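Local atomic coordinates of glycosyl hydrolase (Aspergillus fumigatus, PDB entry 2X8R), a protein that probably cleaves bacterial peptidoglycan as a family 25 lysozyme, hydrolysing beta-1,4 linkages between N-acetylmuramic acid and N-acetyl-D-glucosamine. Residues A[20-25]-A[54-59]; A[26-31]-A[179-184]; A[90-95]-A[202-207]; A[7-12]-A[16-21]. All blocks are in the same frame, centred on the assembly; numbering follows the deposited sequence. Where two conformers were deposited one is given.

Contact 1 of 4, residues A[20-25]-A[54-59]; sequences AAKKDG and AGLLRG
Lys22, in the last turn of helix 18-23, lies over the Schellman motif in which Gly55 brings helix 44-53 to its end, just before the chain enters strand 57-63. The contact is made by the methylene groups of the lysine and not by its ammonium group. CG is anti to the backbone N (chi1 -177°), and the bend at the next torsion lays CD and CE along the backbone opposite. Its CD sits 3.6 Å from Ala54 O, and Lys22 CE comes to 3.4 Å from Gly55 O. No hydrogen bond crosses here; the contact is van der Waals in kind, lysine methylenes against two carbonyl oxygens and a leucine methyl, perhaps with a slight electrostatic gain because the CE hydrogens are polarised by the amine. Both segments belong to beta-alpha units of a TIM barrel, at the end where its parallel strands start, and each closes a helix with a glycine at positive phi. Gly25 does so for helix 18-23, its N bonding back to Lys22 O at 3.0 Å while Ala26 N bonds to Ala21 O. Glycine suits both places because positive phi costs it little; at Gly25 a CB would also press against the carbonyl O of Asp24. Leu56 supplies the apolar partner: its CD2 meets Lys22 CD at 3.6 Å as the two chains slide past each other in opposite directions. Phe18 packs on Ala54 and Leu56 from the preceding helical turn, while Leu56 O accepts a hydrogen bond from Arg90 NH2.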
loop_
_atom_site.group_PDB
_atom_site.type_symbol
_atom_site.label_atom_id
_atom_site.label_comp_id
_atom_site.label_asym_id
_atom_site.label_seq_id
_atom_site.Cartn_x
_atom_site.Cartn_y
_atom_site.Cartn_z
ATOM N N ALA A 20 2.973 15.629 15.282
ATOM C CA ALA A 20 4.326 16.042 14.875
ATOM C C ALA A 20 4.597 15.793 13.394
ATOM O O ALA A 20 5.184 16.640 12.700
ATOM C CB ALA A 20 5.384 15.366 15.712
ATOM N N ALA A 21 4.184 14.620 12.902
ATOM C CA ALA A 21 4.327 14.334 11.462
ATOM C C ALA A 21 3.552 15.340 10.629
ATOM O O ALA A 21 4.076 15.866 9.639
ATOM C CB ALA A 21 3.846 12.927 11.164
ATOM N N LYS A 22 2.324 15.644 11.046
ATOM C CA LYS A 22 1.495 16.600 10.294
ATOM C C LYS A 22 2.151 18.011 10.307
ATOM O O LYS A 22 2.218 18.685 9.283
ATOM C CB LYS A 22 0.046 16.623 10.849
ATOM C CG LYS A 22 -0.944 17.572 10.069
ATOM C CD LYS A 22 -1.894 16.800 9.188
ATOM C CE LYS A 22 -3.016 17.620 8.569
ATOM N NZ LYS A 22 -2.509 18.831 7.938
ATOM N N LYS A 23 2.686 18.402 11.450
ATOM C CA LYS A 23 3.318 19.729 11.572
ATOM C C LYS A 23 4.508 19.787 10.620
ATOM O O LYS A 23 4.837 20.841 10.075
ATOM C CB LYS A 23 3.737 19.977 13.022
ATOM C CG LYS A 23 4.330 21.368 13.344
ATOM C CD LYS A 23 3.535 22.547 12.712
ATOM C CE LYS A 23 2.524 23.199 13.669
ATOM N NZ LYS A 23 3.239 24.146 14.596
ATOM N N ASP A 24 5.167 18.644 10.452
ATOM C CA ASP A 24 6.357 18.532 9.625
ATOM C C ASP A 24 6.057 18.270 8.140
ATOM O O ASP A 24 6.980 18.095 7.352
ATOM C CB ASP A 24 7.261 17.452 10.218
ATOM C CG ASP A 24 8.757 17.666 9.896
ATOM O OD1 ASP A 24 9.199 18.792 9.500
ATOM O OD2 ASP A 24 9.488 16.671 10.060
ATOM N N GLY A 25 4.777 18.319 7.753
ATOM C CA GLY A 25 4.393 18.306 6.338
ATOM C C GLY A 25 3.747 17.007 5.864
ATOM O O GLY A 25 3.331 16.919 4.715
ATOM N N ALA A 54 -5.372 13.501 14.250
ATOM C CA ALA A 54 -4.369 14.463 13.769
ATOM C C ALA A 54 -4.707 15.142 12.437
ATOM O O ALA A 54 -3.974 16.054 11.991
ATOM C CB ALA A 54 -2.958 13.784 13.702
ATOM N N GLY A 55 -5.785 14.699 11.797
ATOM C CA GLY A 55 -6.224 15.273 10.523
ATOM C C GLY A 55 -5.496 14.744 9.303
ATOM O O GLY A 55 -5.526 15.380 8.261
ATOM N N LEU A 56 -4.868 13.575 9.386
ATOM C CA LEU A 56 -4.219 13.002 8.186
ATOM C C LEU A 56 -5.207 12.207 7.368
ATOM O O LEU A 56 -6.140 11.634 7.919
ATOM C CB LEU A 56 -3.046 12.054 8.542
ATOM C CG LEU A 56 -1.873 12.687 9.296
ATOM C CD1 LEU A 56 -0.945 11.633 9.924
ATOM C CD2 LEU A 56 -1.059 13.431 8.309
ATOM N N LEU A 57 -4.999 12.181 6.054
ATOM C CA LEU A 57 -5.592 11.157 5.211
ATOM C C LEU A 57 -4.948 9.818 5.646
ATOM O O LEU A 57 -3.748 9.772 5.950
ATOM C CB LEU A 57 -5.273 11.471 3.755
ATOM C CG LEU A 57 -6.008 12.663 3.164
ATOM C CD1 LEU A 57 -5.450 12.910 1.783
ATOM C CD2 LEU A 57 -7.480 12.373 3.106
ATOM N N ARG A 58 -5.706 8.727 5.683
ATOM C CA ARG A 58 -5.113 7.452 6.080
ATOM C C ARG A 58 -5.821 6.321 5.396
ATOM O O ARG A 58 -6.985 6.454 5.013
ATOM C CB ARG A 58 -5.108 7.246 7.620
ATOM C CG ARG A 58 -6.488 6.974 8.232
ATOM C CD ARG A 58 -7.314 8.255 8.308
ATOM N NE ARG A 58 -8.556 8.009 9.055
ATOM C CZ ARG A 58 -9.685 7.569 8.492
ATOM N NH1 ARG A 58 -9.744 7.316 7.181
ATOM N NH2 ARG A 58 -10.760 7.331 9.256
ATOM N N GLY A 59 -5.102 5.214 5.231
ATOM C CA GLY A 59 -5.703 3.981 4.711
ATOM C C GLY A 59 -4.936 2.797 5.282
ATOM O O GLY A 59 -3.879 2.969 5.957
#

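Contact 2 of 4, residues A[26-31]-A[179-184]; sequences AQFVMI and WTIWQN
Phe28 and Ile181 reach toward each other from opposite directions across the interior of the barrel, so that the far end of the ring meets the end of the aliphatic chain. Phe28 CZ and Ile181 CD1 are 4.0 Å apart in one of the two conformers modelled for the isoleucine, and the methyl approaches the ring obliquely. The CA atoms of the two residues lie 10.9 Å apart, far beyond the spacing of paired strands: strands 3-9 and 193-198 intervene in the sheet between 26-35 and 181-185. Only long side chains can bridge such a gap. Ile181 places its two branches differently, CG1 beside the backbone N and CG2 anti to it; CG1 carries CD1 to Phe28, while CG2 faces Met30. That second contact is tentative, since Met30 CE lies 4.5 Å from Ile181 CG2 and both residues have alternate conformers. Two residues along the strand from Phe28, Met30 also points inward, and in the same conformer its SD lies in the plane of the Phe28 ring, at the edge. Phe197 of strand 193-198 touches both Phe28 and Ile181, while farther along the second strand Gln183 hydrogen-bonds to Asp8, Tyr137 and Tyr164. With no hydrogen bond taking part, the contact depends on shape and on exclusion of water; the paired conformers are consistent with some freedom for flexible apolar groups even in this buried core.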
loop_
_atom_site.group_PDB
_atom_site.type_symbol
_atom_site.label_atom_id
_atom_site.label_comp_id
_atom_site.label_asym_id
_atom_site.label_seq_id
_atom_site.Cartn_x
_atom_site.Cartn_y
_atom_site.Cartn_z
ATOM N N ALA A 26 3.668 16.012 6.744
ATOM C CA ALA A 26 3.055 14.717 6.354
ATOM C C ALA A 26 1.546 14.944 6.229
ATOM O O ALA A 26 0.914 15.552 7.132
ATOM C CB ALA A 26 3.363 13.620 7.398
ATOM N N GLN A 27 0.960 14.445 5.150
ATOM C CA GLN A 27 -0.472 14.667 4.935
ATOM C C GLN A 27 -1.239 13.382 4.860
ATOM O O GLN A 27 -2.476 13.395 4.889
ATOM C CB GLN A 27 -0.690 15.482 3.664
ATOM C CG GLN A 27 0.044 16.825 3.658
ATOM C CD GLN A 27 -0.507 17.794 4.674
ATOM O OE1 GLN A 27 0.214 18.693 5.140
ATOM N NE2 GLN A 27 -1.758 17.628 5.037
ATOM N N PHE A 28 -0.515 12.278 4.718
ATOM C CA PHE A 28 -1.187 10.987 4.628
ATOM C C PHE A 28 -0.333 9.897 5.198
ATOM O O PHE A 28 0.904 9.997 5.268
ATOM C CB PHE A 28 -1.527 10.620 3.158
ATOM C CG PHE A 28 -0.302 10.355 2.272
ATOM C CD1 PHE A 28 0.149 9.044 2.068
ATOM C CD2 PHE A 28 0.350 11.402 1.619
ATOM C CE1 PHE A 28 1.263 8.802 1.239
ATOM C CE2 PHE A 28 1.473 11.180 0.798
ATOM C CZ PHE A 28 1.924 9.859 0.607
ATOM N N VAL A 29 -0.999 8.824 5.563
ATOM C CA VAL A 29 -0.271 7.657 6.093
ATOM C C VAL A 29 -1.006 6.356 5.750
ATOM O O VAL A 29 -2.235 6.288 5.844
ATOM C CB VAL A 29 -0.116 7.784 7.640
ATOM C CG1 VAL A 29 -1.478 7.843 8.346
ATOM C CG2 VAL A 29 0.765 6.680 8.230
ATOM N N MET A 30 -0.228 5.342 5.362
ATOM C CA MET A 30 -0.737 3.984 5.149
ATOM C C MET A 30 -0.321 3.143 6.332
ATOM O O MET A 30 0.803 3.264 6.828
ATOM C CB MET A 30 -0.199 3.378 3.851
ATOM C CG MET A 30 -0.726 4.064 2.607
ATOM S SD MET A 30 0.303 5.382 1.997
ATOM C CE MET A 30 1.711 4.432 1.413
ATOM N N ILE A 31 -1.251 2.328 6.814
ATOM C CA ILE A 31 -1.082 1.668 8.135
ATOM C C ILE A 31 -1.332 0.182 8.005
ATOM O O ILE A 31 -2.389 -0.196 7.527
ATOM C CB ILE A 31 -2.063 2.242 9.204
ATOM C CG1 ILE A 31 -1.873 3.772 9.333
ATOM C CG2 ILE A 31 -1.811 1.523 10.569
ATOM C CD1 ILE A 31 -3.089 4.450 10.038
ATOM N N TRP A 179 4.583 6.231 -11.143
ATOM C CA TRP A 179 4.127 5.897 -9.794
ATOM C C TRP A 179 3.136 6.934 -9.324
ATOM O O TRP A 179 3.219 8.123 -9.701
ATOM C CB TRP A 179 5.349 5.830 -8.842
ATOM C CG TRP A 179 6.328 6.996 -9.023
ATOM C CD1 TRP A 179 7.383 7.072 -9.926
ATOM C CD2 TRP A 179 6.353 8.233 -8.278
ATOM N NE1 TRP A 179 8.038 8.252 -9.764
ATOM C CE2 TRP A 179 7.440 8.983 -8.764
ATOM C CE3 TRP A 179 5.604 8.739 -7.203
ATOM C CZ2 TRP A 179 7.764 10.263 -8.254
ATOM C CZ3 TRP A 179 5.914 10.014 -6.689
ATOM C CH2 TRP A 179 6.991 10.756 -7.213
ATOM N N THR A 180 2.191 6.501 -8.493
ATOM C CA THR A 180 1.304 7.410 -7.757
ATOM C C THR A 180 1.955 7.826 -6.433
ATOM O O THR A 180 1.902 8.982 -6.077
ATOM C CB THR A 180 -0.069 6.784 -7.524
ATOM O OG1 THR A 180 -0.684 6.476 -8.788
ATOM C CG2 THR A 180 -0.991 7.710 -6.712
ATOM N N ILE A 181 2.588 6.870 -5.740
ATOM C CA ILE A 181 3.343 7.127 -4.506
ATOM C C ILE A 181 4.715 6.467 -4.626
ATOM O O ILE A 181 4.814 5.330 -5.081
ATOM C CB ILE A 181 2.675 6.473 -3.273
ATOM C CG1 ILE A 181 1.220 6.890 -3.152
ATOM C CG2 ILE A 181 3.439 6.817 -1.983
ATOM C CD1 ILE A 181 1.043 8.319 -2.992
ATOM N N TRP A 182 5.759 7.167 -4.187
ATOM C CA TRP A 182 7.127 6.644 -4.229
ATOM C C TRP A 182 7.556 6.475 -2.789
ATOM O O TRP A 182 7.521 7.443 -2.024
ATOM C CB TRP A 182 8.004 7.721 -4.904
ATOM C CG TRP A 182 9.471 7.518 -4.762
ATOM C CD1 TRP A 182 10.134 6.317 -4.651
ATOM C CD2 TRP A 182 10.490 8.544 -4.775
ATOM N NE1 TRP A 182 11.502 6.538 -4.590
ATOM C CE2 TRP A 182 11.739 7.890 -4.623
ATOM C CE3 TRP A 182 10.459 9.941 -4.834
ATOM C CZ2 TRP A 182 12.953 8.584 -4.571
ATOM C CZ3 TRP A 182 11.664 10.640 -4.785
ATOM C CH2 TRP A 182 12.908 9.951 -4.653
ATOM N N GLN A 183 7.904 5.247 -2.402
ATOM C CA GLN A 183 8.462 5.052 -1.071
ATOM C C GLN A 183 9.950 5.240 -1.168
ATOM O O GLN A 183 10.677 4.427 -1.781
ATOM C CB GLN A 183 8.084 3.681 -0.505
ATOM C CG GLN A 183 8.495 3.493 0.979
ATOM C CD GLN A 183 8.324 2.085 1.392
ATOM O OE1 GLN A 183 9.099 1.211 0.976
ATOM N NE2 GLN A 183 7.250 1.814 2.146
ATOM N N ASN A 184 10.394 6.390 -0.658
ATOM C CA ASN A 184 11.724 6.858 -0.973
ATOM C C ASN A 184 12.789 6.500 0.069
ATOM O O ASN A 184 13.987 6.645 -0.211
ATOM C CB ASN A 184 11.702 8.365 -1.255
ATOM C CG ASN A 184 11.409 9.172 -0.032
ATOM O OD1 ASN A 184 10.327 9.097 0.520
ATOM N ND2 ASN A 184 12.396 9.949 0.422
#

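Contact 3 of 4, residues A[90-95]-A[202-207]; sequences RTLPGM and TQLRKL
Leu92 CD2 fits between two leucines of helix 201-209, 4.0 Å from Leu204 CD1 and 4.2 Å from Leu207 CD2. Leu204 and Leu207 are three residues apart, so they project from the same flank of the helix, and in both CG is anti to the backbone N (chi1 near 174°). Leu92 meets Leu204 at about a right angle. Pro93 extends the apolar surface. Its CG packs on Leu207 CD1 at 4.0 Å, and Pro93 CD lies 3.6 Å from Leu207 O, the two side chains crossing at about a right angle. A proline suits this place because, lacking an N-H, it offers only carbon to the helix, while the branched ends of the leucines let Leu207 give one methyl to Leu92 and the other to Pro93. One layer out, Leu207 O accepts a hydrogen bond from Arg132 NH2, a partner for a carbonyl near the end of the helix. Leu92 is held by backbone bonding to Arg58, and Gly94 N donates to Tyr126 OH; these bonds hold the loop at Leu92 and just after Pro93. Leu92 also touches Phe28 and Met30, and Leu204 touches Phe28 and Phe197. The C-terminal helix thus covers the end of the barrel at which the parallel strands begin, next to the start of strand 95-97, which leads into the DXE motif of this TIM-barrel family.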
loop_
_atom_site.group_PDB
_atom_site.type_symbol
_atom_site.label_atom_id
_atom_site.label_comp_id
_atom_site.label_asym_id
_atom_site.label_seq_id
_atom_site.Cartn_x
_atom_site.Cartn_y
_atom_site.Cartn_z
ATOM N N ARG A 90 -11.550 11.262 4.198
ATOM C CA ARG A 90 -10.476 10.880 5.109
ATOM C C ARG A 90 -9.643 9.678 4.686
ATOM O O ARG A 90 -8.570 9.425 5.288
ATOM C CB ARG A 90 -11.059 10.599 6.497
ATOM C CG ARG A 90 -11.792 11.789 7.115
ATOM C CD ARG A 90 -10.855 12.997 7.264
ATOM N NE ARG A 90 -9.561 12.671 7.884
ATOM C CZ ARG A 90 -9.222 12.927 9.154
ATOM N NH1 ARG A 90 -10.061 13.544 10.001
ATOM N NH2 ARG A 90 -8.015 12.572 9.580
ATOM N N THR A 91 -10.125 8.966 3.657
ATOM C CA THR A 91 -9.661 7.571 3.483
ATOM C C THR A 91 -8.961 7.311 2.148
ATOM O O THR A 91 -9.549 7.520 1.098
ATOM C CB THR A 91 -10.821 6.553 3.724
ATOM O OG1 THR A 91 -11.515 6.950 4.892
ATOM C CG2 THR A 91 -10.274 5.157 4.008
ATOM N N LEU A 92 -7.719 6.803 2.213
ATOM C CA LEU A 92 -7.034 6.359 0.995
ATOM C C LEU A 92 -7.553 4.963 0.619
ATOM O O LEU A 92 -7.964 4.181 1.490
ATOM C CB LEU A 92 -5.533 6.301 1.215
ATOM C CG LEU A 92 -4.825 7.641 1.477
ATOM C CD1 LEU A 92 -3.327 7.338 1.754
ATOM C CD2 LEU A 92 -5.017 8.614 0.353
ATOM N N PRO A 93 -7.558 4.645 -0.671
ATOM C CA PRO A 93 -7.891 3.246 -0.990
ATOM C C PRO A 93 -6.878 2.277 -0.343
ATOM O O PRO A 93 -5.686 2.624 -0.208
ATOM C CB PRO A 93 -7.739 3.170 -2.519
ATOM C CG PRO A 93 -6.984 4.405 -2.905
ATOM C CD PRO A 93 -7.111 5.428 -1.836
ATOM N N GLY A 94 -7.336 1.085 0.038
ATOM C CA GLY A 94 -6.453 0.070 0.660
ATOM C C GLY A 94 -5.273 -0.236 -0.259
ATOM O O GLY A 94 -5.367 -0.154 -1.468
ATOM N N MET A 95 -4.141 -0.628 0.319
ATOM C CA MET A 95 -2.940 -0.862 -0.453
ATOM C C MET A 95 -2.534 -2.333 -0.247
ATOM O O MET A 95 -2.497 -2.831 0.892
ATOM C CB MET A 95 -1.820 0.090 0.026
ATOM C CG MET A 95 -0.437 -0.261 -0.582
ATOM S SD MET A 95 0.748 1.024 -0.085
ATOM C CE MET A 95 1.439 0.316 1.398
ATOM N N THR A 202 -4.476 18.703 -4.137
ATOM C CA THR A 202 -5.768 18.528 -4.807
ATOM C C THR A 202 -5.858 17.140 -5.467
ATOM O O THR A 202 -6.938 16.516 -5.411
ATOM C CB THR A 202 -6.139 19.657 -5.819
ATOM O OG1 THR A 202 -5.066 19.837 -6.705
ATOM C CG2 THR A 202 -6.411 20.967 -5.095
ATOM N N GLN A 203 -4.764 16.674 -6.075
ATOM C CA GLN A 203 -4.762 15.348 -6.696
ATOM C C GLN A 203 -4.718 14.235 -5.673
ATOM O O GLN A 203 -5.266 13.146 -5.913
ATOM C CB GLN A 203 -3.608 15.211 -7.693
ATOM C CG GLN A 203 -3.856 16.042 -8.961
ATOM C CD GLN A 203 -5.161 15.662 -9.668
ATOM O OE1 GLN A 203 -5.322 14.537 -10.160
ATOM N NE2 GLN A 203 -6.103 16.591 -9.706
ATOM N N LEU A 204 -4.041 14.472 -4.553
ATOM C CA LEU A 204 -4.113 13.501 -3.457
ATOM C C LEU A 204 -5.561 13.334 -2.955
ATOM O O LEU A 204 -6.044 12.179 -2.769
ATOM C CB LEU A 204 -3.157 13.871 -2.310
ATOM C CG LEU A 204 -3.211 13.057 -1.012
ATOM C CD1 LEU A 204 -2.922 11.607 -1.345
ATOM C CD2 LEU A 204 -2.160 13.625 -0.059
ATOM N N ARG A 205 -6.265 14.447 -2.717
ATOM C CA ARG A 205 -7.691 14.319 -2.319
ATOM C C ARG A 205 -8.547 13.548 -3.364
ATOM O O ARG A 205 -9.526 12.900 -2.989
ATOM C CB ARG A 205 -8.292 15.701 -2.024
ATOM C CG ARG A 205 -7.644 16.316 -0.789
ATOM C CD ARG A 205 -8.471 17.458 -0.137
ATOM N NE ARG A 205 -7.694 18.180 0.872
ATOM C CZ ARG A 205 -7.482 17.775 2.127
ATOM N NH1 ARG A 205 -7.987 16.628 2.587
ATOM N NH2 ARG A 205 -6.754 18.530 2.944
ATOM N N LYS A 206 -8.189 13.641 -4.648
ATOM C CA LYS A 206 -8.882 12.873 -5.690
ATOM C C LYS A 206 -8.539 11.390 -5.592
ATOM O O LYS A 206 -9.389 10.531 -5.843
ATOM C CB LYS A 206 -8.521 13.368 -7.087
ATOM C CG LYS A 206 -9.128 14.696 -7.514
ATOM C CD LYS A 206 -8.943 14.817 -9.050
ATOM C CE LYS A 206 -9.155 16.218 -9.591
ATOM N NZ LYS A 206 -10.265 16.905 -8.871
ATOM N N LEU A 207 -7.293 11.075 -5.239
ATOM C CA LEU A 207 -6.957 9.655 -4.979
ATOM C C LEU A 207 -7.857 9.155 -3.838
ATOM O O LEU A 207 -8.357 8.041 -3.912
ATOM C CB LEU A 207 -5.476 9.505 -4.588
ATOM C CG LEU A 207 -5.005 8.099 -4.151
ATOM C CD1 LEU A 207 -5.160 7.033 -5.287
ATOM C CD2 LEU A 207 -3.594 8.203 -3.564
#

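Contact 4 of 4, residues A[7-12]-A[16-21]; sequences FDISNH and VNFEAA
Phe7 and Ile9, alternate residues of strand 3-9, carry an apolar contact with Val16, just before helix 18-23, and with Phe18 and Ala21 within it. Aliphatic groups meet where Val16 CG2 lies 4.0 Å from Ile9 CD1.

Methyl-to-ring contacts are more numerous. Val16 turns its other branch to Phe7: CG1 comes to the edge of that ring, in its plane and 3.8 Å from Phe7 CE1. The small methyl of Ala21 lets the helix approach the same ring, with CB 3.8 Å from Phe7 CZ. Phe7 can reach these partners because its CG sits between the backbone N and carbonyl carbon (chi1 67°), directing the ring toward the helix. Ile9 CD1 is at the edge of the Phe18 ring, 3.6 Å from Phe18 CZ, and one face of Phe18 is covered by its neighbour Val16, whose CG1 lies 3.5 Å above the plane over the ring centre. His47 of helix 44-53 borders Ile9, Val16 and Phe18.

Ring meets ring where Phe7 CZ approaches Phe18 obliquely, 4.0 Å from Phe18 CD1; Tyr188 also meets Phe7.

No hydrogen bond joins the two segments. Within the first, Ser10 OG accepts from His12 N at 3.2 Å, an ST turn that shapes the loop after the strand, and in the second Asn17 occupies the N-cap of the helix. The contact seats the helix on the first strand of the beta-alpha-beta unit strand 3-9, helix 18-23, strand 26-35, the recurring unit of a TIM barrel.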
loop_
_atom_site.group_PDB
_atom_site.type_symbol
_atom_site.label_atom_id
_atom_site.label_comp_id
_atom_site.label_asym_id
_atom_site.label_seq_id
_atom_site.Cartn_x
_atom_site.Cartn_y
_atom_site.Cartn_z
ATOM N N PHE A 7 3.730 8.856 4.782
ATOM C CA PHE A 7 4.537 7.776 5.391
ATOM C C PHE A 7 3.731 6.519 5.568
ATOM O O PHE A 7 2.541 6.529 5.303
ATOM C CB PHE A 7 5.265 8.242 6.676
ATOM C CG PHE A 7 4.380 8.596 7.889
ATOM C CD1 PHE A 7 4.668 8.018 9.125
ATOM C CD2 PHE A 7 3.383 9.566 7.825
ATOM C CE1 PHE A 7 3.943 8.337 10.271
ATOM C CE2 PHE A 7 2.631 9.937 8.977
ATOM C CZ PHE A 7 2.921 9.340 10.213
ATOM N N ASP A 8 4.398 5.428 5.934
ATOM C CA ASP A 8 3.666 4.194 6.231
ATOM C C ASP A 8 4.279 3.527 7.449
ATOM O O ASP A 8 5.502 3.594 7.671
ATOM C CB ASP A 8 3.607 3.259 5.017
ATOM C CG ASP A 8 4.977 2.838 4.570
ATOM O OD1 ASP A 8 5.508 1.834 5.122
ATOM O OD2 ASP A 8 5.512 3.493 3.676
ATOM N N ILE A 9 3.421 2.865 8.217
ATOM C CA ILE A 9 3.748 2.383 9.547
ATOM C C ILE A 9 3.039 1.058 9.791
ATOM O O ILE A 9 2.157 0.684 9.041
ATOM C CB ILE A 9 3.350 3.398 10.648
ATOM C CG1 ILE A 9 1.854 3.780 10.531
ATOM C CG2 ILE A 9 4.272 4.648 10.571
ATOM C CD1 ILE A 9 1.332 4.650 11.715
ATOM N N SER A 10 3.462 0.375 10.846
ATOM C CA SER A 10 2.934 -0.949 11.234
ATOM C C SER A 10 3.188 -1.157 12.742
ATOM O O SER A 10 3.644 -0.225 13.460
ATOM C CB SER A 10 3.631 -2.043 10.435
ATOM O OG SER A 10 5.027 -2.216 10.840
ATOM N N ASN A 11 2.891 -2.357 13.233
ATOM C CA ASN A 11 3.248 -2.689 14.628
ATOM C C ASN A 11 4.743 -2.548 14.948
ATOM O O ASN A 11 5.094 -2.616 16.119
ATOM C CB ASN A 11 2.772 -4.083 15.041
ATOM C CG ASN A 11 3.590 -5.193 14.396
ATOM O OD1 ASN A 11 3.982 -5.102 13.232
ATOM N ND2 ASN A 11 3.828 -6.266 15.137
ATOM N N HIS A 12 5.618 -2.394 13.948
ATOM C CA HIS A 12 7.023 -2.079 14.231
ATOM C C HIS A 12 7.195 -0.713 14.891
ATOM O O HIS A 12 8.189 -0.474 15.594
ATOM C CB HIS A 12 7.870 -2.167 12.984
ATOM C CG HIS A 12 8.111 -3.571 12.530
ATOM N ND1 HIS A 12 9.248 -3.949 11.851
ATOM C CD2 HIS A 12 7.372 -4.697 12.681
ATOM C CE1 HIS A 12 9.189 -5.242 11.582
ATOM N NE2 HIS A 12 8.063 -5.720 12.079
ATOM N N VAL A 16 3.279 6.459 17.423
ATOM C CA VAL A 16 3.585 7.469 16.436
ATOM C C VAL A 16 3.008 8.826 16.815
ATOM O O VAL A 16 1.870 8.926 17.249
ATOM C CB VAL A 16 3.095 7.025 15.013
ATOM C CG1 VAL A 16 3.102 8.256 13.983
ATOM C CG2 VAL A 16 3.941 5.839 14.547
ATOM N N ASN A 17 3.821 9.874 16.699
ATOM C CA ASN A 17 3.324 11.218 16.972
ATOM C C ASN A 17 2.769 11.773 15.670
ATOM O O ASN A 17 3.474 12.430 14.913
ATOM C CB ASN A 17 4.452 12.109 17.476
ATOM C CG ASN A 17 3.941 13.345 18.161
ATOM O OD1 ASN A 17 4.467 13.727 19.214
ATOM N ND2 ASN A 17 2.894 13.939 17.630
ATOM N N PHE A 18 1.506 11.485 15.387
ATOM C CA PHE A 18 0.897 11.980 14.157
ATOM C C PHE A 18 0.825 13.512 14.073
ATOM O O PHE A 18 0.955 14.070 12.992
ATOM C CB PHE A 18 -0.506 11.378 14.053
ATOM C CG PHE A 18 -0.494 9.900 13.904
ATOM C CD1 PHE A 18 -0.231 9.322 12.658
ATOM C CD2 PHE A 18 -0.742 9.054 15.007
ATOM C CE1 PHE A 18 -0.217 7.939 12.510
ATOM C CE2 PHE A 18 -0.714 7.646 14.865
ATOM C CZ PHE A 18 -0.453 7.104 13.610
ATOM N N GLU A 19 0.626 14.178 15.204
ATOM C CA GLU A 19 0.537 15.640 15.245
ATOM C C GLU A 19 1.871 16.200 14.759
ATOM O O GLU A 19 1.888 17.119 13.937
ATOM C CB GLU A 19 0.280 16.121 16.685
ATOM C CG GLU A 19 -0.874 17.051 16.832
ATOM C CD GLU A 19 -2.165 16.348 16.556
ATOM O OE1 GLU A 19 -2.167 15.103 16.664
ATOM O OE2 GLU A 19 -3.175 17.002 16.229
ATOM N N ALA A 20 2.973 15.629 15.282
ATOM C CA ALA A 20 4.326 16.042 14.875
ATOM C C ALA A 20 4.597 15.793 13.394
ATOM O O ALA A 20 5.184 16.640 12.700
ATOM C CB ALA A 20 5.384 15.366 15.712
ATOM N N ALA A 21 4.184 14.620 12.902
ATOM C CA ALA A 21 4.327 14.334 11.462
ATOM C C ALA A 21 3.552 15.340 10.629
ATOM O O ALA A 21 4.076 15.866 9.639
ATOM C CB ALA A 21 3.846 12.927 11.164
#

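Contacts 1 and 4 share helix 18-23, their centres about 9 Å apart: contact 4 seats the helix on strand 3-9, and contact 1 joins its end to the turn before strand 57-63. Gly59 O and Ile31 N, 2.8 Å apart in a probable hydrogen bond, tie contact 1 to contact 2 through neighbouring strands. Contact 2 in turn rests on contact 3, with Phe28 CD2 3.7 Å from Leu204 CD2 and their centres about 10 Å apart. Contacts 3 and 4 do not touch. Gln183 NE2 and Asp8 OD2, 2.9 Å apart, link strands of contacts 2 and 4 toward the carboxylate-rich end of the barrel, where family 25 enzymes have their active site.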